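Local coordinates for protein transcriptional regulator, LYSR family (Neisseria meningitidis, PDB 4AB5) that probably senses an effector through this regulatory domain and, as a MetR-like LysR-family transcription factor, activates or represses genes of methionine biosynthesis, at residues P32-V37 with L198-Q203. Residues are numbered along the deposited sequence; the frame is centred on the assembly and turned at random.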
ATOM      1  N   PRO B  32      16.097  -9.891 -13.672  1.00 41.40           N
ATOM      2  CA  PRO B  32      16.677 -10.401 -14.927  1.00 42.28           C
ATOM      3  C   PRO B  32      18.209 -10.443 -14.954  1.00 48.06           C
ATOM      4  O   PRO B  32      18.776 -11.246 -15.704  1.00 48.67           O
ATOM      5  CB  PRO B  32      16.132  -9.438 -15.983  1.00 43.82           C
ATOM      6  CG  PRO B  32      15.785  -8.199 -15.234  1.00 46.86           C
ATOM      7  CD  PRO B  32      15.297  -8.667 -13.920  1.00 41.74           C
HETATM    8  N   MSE B  33      18.868  -9.564 -14.167  1.00 44.92           N
HETATM    9  CA  MSE B  33      20.324  -9.444 -14.051  1.00 46.63           C
HETATM   10  C   MSE B  33      20.946 -10.631 -13.291  1.00 48.21           C
HETATM   11  O   MSE B  33      22.084 -11.030 -13.570  1.00 48.16           O
HETATM   12  CB  MSE B  33      20.660  -8.145 -13.318  1.00 50.46           C
HETATM   13  CG  MSE B  33      21.397  -7.154 -14.145  1.00 60.72           C
HETATM   14 SE   MSE B  33      20.915  -5.399 -13.591  1.00 71.73          SE
HETATM   15  CE  MSE B  33      21.080  -4.553 -15.350  1.00 69.45           C
ATOM     16  N   TRP B  34      20.199 -11.161 -12.309  1.00 43.36           N
ATOM     17  CA  TRP B  34      20.578 -12.275 -11.438  1.00 43.38           C
ATOM     18  C   TRP B  34      19.426 -13.286 -11.411  1.00 46.53           C
ATOM     19  O   TRP B  34      18.781 -13.425 -10.377  1.00 44.40           O
ATOM     20  CB  TRP B  34      20.859 -11.738 -10.018  1.00 42.28           C
ATOM     21  CG  TRP B  34      21.958 -10.719  -9.972  1.00 44.43           C
ATOM     22  CD1 TRP B  34      21.837  -9.370 -10.143  1.00 47.30           C
ATOM     23  CD2 TRP B  34      23.358 -10.982  -9.829  1.00 45.51           C
ATOM     24  NE1 TRP B  34      23.071  -8.771 -10.063  1.00 48.04           N
ATOM     25  CE2 TRP B  34      24.027  -9.738  -9.884  1.00 50.25           C
ATOM     26  CE3 TRP B  34      24.115 -12.150  -9.649  1.00 47.90           C
ATOM     27  CZ2 TRP B  34      25.415  -9.625  -9.724  1.00 50.95           C
ATOM     28  CZ3 TRP B  34      25.489 -12.039  -9.497  1.00 50.95           C
ATOM     29  CH2 TRP B  34      26.125 -10.789  -9.536  1.00 52.12           C
ATOM     30  N   PRO B  35      19.094 -13.974 -12.532  1.00 46.18           N
ATOM     31  CA  PRO B  35      17.929 -14.884 -12.517  1.00 46.71           C
ATOM     32  C   PRO B  35      18.042 -16.143 -11.655  1.00 53.73           C
ATOM     33  O   PRO B  35      17.033 -16.815 -11.446  1.00 53.84           O
ATOM     34  CB  PRO B  35      17.744 -15.235 -13.996  1.00 48.23           C
ATOM     35  CG  PRO B  35      19.081 -15.107 -14.577  1.00 52.12           C
ATOM     36  CD  PRO B  35      19.714 -13.946 -13.874  1.00 47.53           C
ATOM     37  N   GLN B  36      19.256 -16.472 -11.172  1.00 51.31           N
ATOM     38  CA  GLN B  36      19.500 -17.656 -10.350  1.00 50.95           C
ATOM     39  C   GLN B  36      19.380 -17.369  -8.855  1.00 54.20           C
ATOM     40  O   GLN B  36      19.320 -18.310  -8.057  1.00 55.27           O
ATOM     41  CB  GLN B  36      20.860 -18.291 -10.694  1.00 52.89           C
ATOM     42  CG  GLN B  36      20.975 -18.824 -12.119  1.00 53.51           C
ATOM     43  CD  GLN B  36      20.090 -20.021 -12.332  1.00 74.72           C
ATOM     44  OE1 GLN B  36      20.303 -21.094 -11.762  1.00 70.58           O
ATOM     45  NE2 GLN B  36      19.063 -19.856 -13.149  1.00 71.74           N
ATOM     46  N   VAL B  37      19.338 -16.075  -8.480  1.00 48.45           N
ATOM     47  CA  VAL B  37      19.237 -15.609  -7.098  1.00 46.91           C
ATOM     48  C   VAL B  37      17.753 -15.584  -6.753  1.00 50.95           C
ATOM     49  O   VAL B  37      16.982 -14.855  -7.384  1.00 50.07           O
ATOM     50  CB  VAL B  37      19.940 -14.227  -6.890  1.00 49.31           C
ATOM     51  CG1 VAL B  37      19.659 -13.642  -5.506  1.00 48.83           C
ATOM     52  CG2 VAL B  37      21.441 -14.323  -7.132  1.00 49.39           C
ATOM     53  N   LEU B 198      24.575  -9.020  -3.625  1.00 45.17           N
ATOM     54  CA  LEU B 198      24.155  -8.239  -2.461  1.00 44.36           C
ATOM     55  C   LEU B 198      24.624  -6.810  -2.642  1.00 49.42           C
ATOM     56  O   LEU B 198      23.826  -5.888  -2.515  1.00 49.58           O
ATOM     57  CB  LEU B 198      24.722  -8.819  -1.150  1.00 44.82           C
ATOM     58  CG  LEU B 198      24.171 -10.167  -0.682  1.00 48.79           C
ATOM     59  CD1 LEU B 198      24.824 -10.582   0.605  1.00 49.15           C
ATOM     60  CD2 LEU B 198      22.656 -10.117  -0.480  1.00 50.34           C
ATOM     61  N   ASN B 199      25.898  -6.640  -3.016  1.00 46.83           N
ATOM     62  CA  ASN B 199      26.517  -5.356  -3.292  1.00 46.59           C
ATOM     63  C   ASN B 199      25.874  -4.691  -4.500  1.00 48.17           C
ATOM     64  O   ASN B 199      25.625  -3.487  -4.460  1.00 46.22           O
ATOM     65  CB  ASN B 199      28.025  -5.520  -3.486  1.00 46.56           C
ATOM     66  CG  ASN B 199      28.842  -4.609  -2.631  1.00 76.93           C
ATOM     67  OD1 ASN B 199      29.523  -3.712  -3.128  1.00 76.73           O
ATOM     68  ND2 ASN B 199      28.684  -4.697  -1.318  1.00 69.34           N
ATOM     69  N   ASN B 200      25.568  -5.487  -5.555  1.00 44.56           N
ATOM     70  CA  ASN B 200      24.937  -4.980  -6.763  1.00 43.55           C
ATOM     71  C   ASN B 200      23.480  -4.567  -6.520  1.00 46.81           C
ATOM     72  O   ASN B 200      23.010  -3.622  -7.157  1.00 46.47           O
ATOM     73  CB  ASN B 200      25.114  -5.943  -7.932  1.00 43.45           C
ATOM     74  CG  ASN B 200      24.587  -5.419  -9.230  1.00 67.45           C
ATOM     75  OD1 ASN B 200      25.019  -4.391  -9.770  1.00 67.38           O
ATOM     76  ND2 ASN B 200      23.575  -6.085  -9.710  1.00 56.12           N
ATOM     77  N   PHE B 201      22.777  -5.227  -5.571  1.00 42.40           N
ATOM     78  CA  PHE B 201      21.403  -4.837  -5.237  1.00 40.71           C
ATOM     79  C   PHE B 201      21.384  -3.440  -4.601  1.00 42.61           C
ATOM     80  O   PHE B 201      20.481  -2.653  -4.878  1.00 39.97           O
ATOM     81  CB  PHE B 201      20.710  -5.861  -4.322  1.00 41.92           C
ATOM     82  CG  PHE B 201      19.241  -5.582  -4.106  1.00 41.56           C
ATOM     83  CD1 PHE B 201      18.353  -5.580  -5.175  1.00 42.85           C
ATOM     84  CD2 PHE B 201      18.744  -5.336  -2.830  1.00 44.11           C
ATOM     85  CE1 PHE B 201      16.992  -5.326  -4.971  1.00 43.35           C
ATOM     86  CE2 PHE B 201      17.378  -5.086  -2.624  1.00 46.13           C
ATOM     87  CZ  PHE B 201      16.513  -5.069  -3.697  1.00 43.06           C
ATOM     88  N   CYS B 202      22.407  -3.128  -3.787  1.00 40.62           N
ATOM     89  CA  CYS B 202      22.552  -1.828  -3.130  1.00 41.23           C
ATOM     90  C   CYS B 202      22.894  -0.733  -4.118  1.00 46.59           C
ATOM     91  O   CYS B 202      22.364   0.378  -3.995  1.00 46.78           O
ATOM     92  CB  CYS B 202      23.561  -1.896  -2.001  1.00 42.87           C
ATOM     93  SG  CYS B 202      23.155  -3.125  -0.742  1.00 46.82           S
ATOM     94  N   GLN B 203      23.739  -1.043  -5.123  1.00 44.15           N
ATOM     95  CA  GLN B 203      24.062  -0.058  -6.155  1.00 44.55           C
ATOM     96  C   GLN B 203      22.879   0.219  -7.087  1.00 47.03           C
ATOM     97  O   GLN B 203      22.748   1.345  -7.556  1.00 47.35           O
ATOM     98  CB  GLN B 203      25.402  -0.305  -6.872  1.00 47.19           C
ATOM     99  CG  GLN B 203      25.490  -1.534  -7.756  1.00 72.31           C
ATOM    100  CD  GLN B 203      26.888  -1.746  -8.289  1.00100.80           C
ATOM    101  OE1 GLN B 203      27.444  -0.904  -9.008  1.00 99.82           O
ATOM    102  NE2 GLN B 203      27.488  -2.883  -7.960  1.00 92.98           N
TER
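W34 and N200 carry this contact at the surface of the LysR regulatory domain, which has the periplasmic-binding-protein type of fold. W34 lies just after helix 20-33, in the turn that leads to strand 37-42. N200 belongs to helix 196-212, late in the chain. The contact therefore joins a beta-alpha-beta crossover near the start of the domain to a helix near its end.

The indole meets the amide group at its edge. The W34 and N200 side chains cross at a slant, with ring and amide planes 51° apart. With chi1 at -175°, the N200 side chain extends away from its own backbone N and brings the amide to the pyrrole edge of the indole. W34 NE1 lies 2.8 Å from the atom modelled as N200 ND2, which sits near the plane of the ring. The amide O and N have probably been exchanged in the model. If so, the amide oxygen could accept from the indole N-H. The benzo part of the ring adds a looser touch, with W34 CZ2 at 4.1 Å from N200 CB.

The well-packed side is the interior. There F201 packs edge-to-face against F30, behind the pair, and does not touch W34. F30 also stacks on W34, so one ring links the surface pair to the core. The solvent side is much thinner. The selenomethionine M33 is exposed and touches I204, and M33 SE stays 4.8 Å from the N200 amide, at the atom modelled as ND2. A type I turn from W34 to V37 closes the loop, with a weak bond from V37 N to W34 O at 3.3 Å.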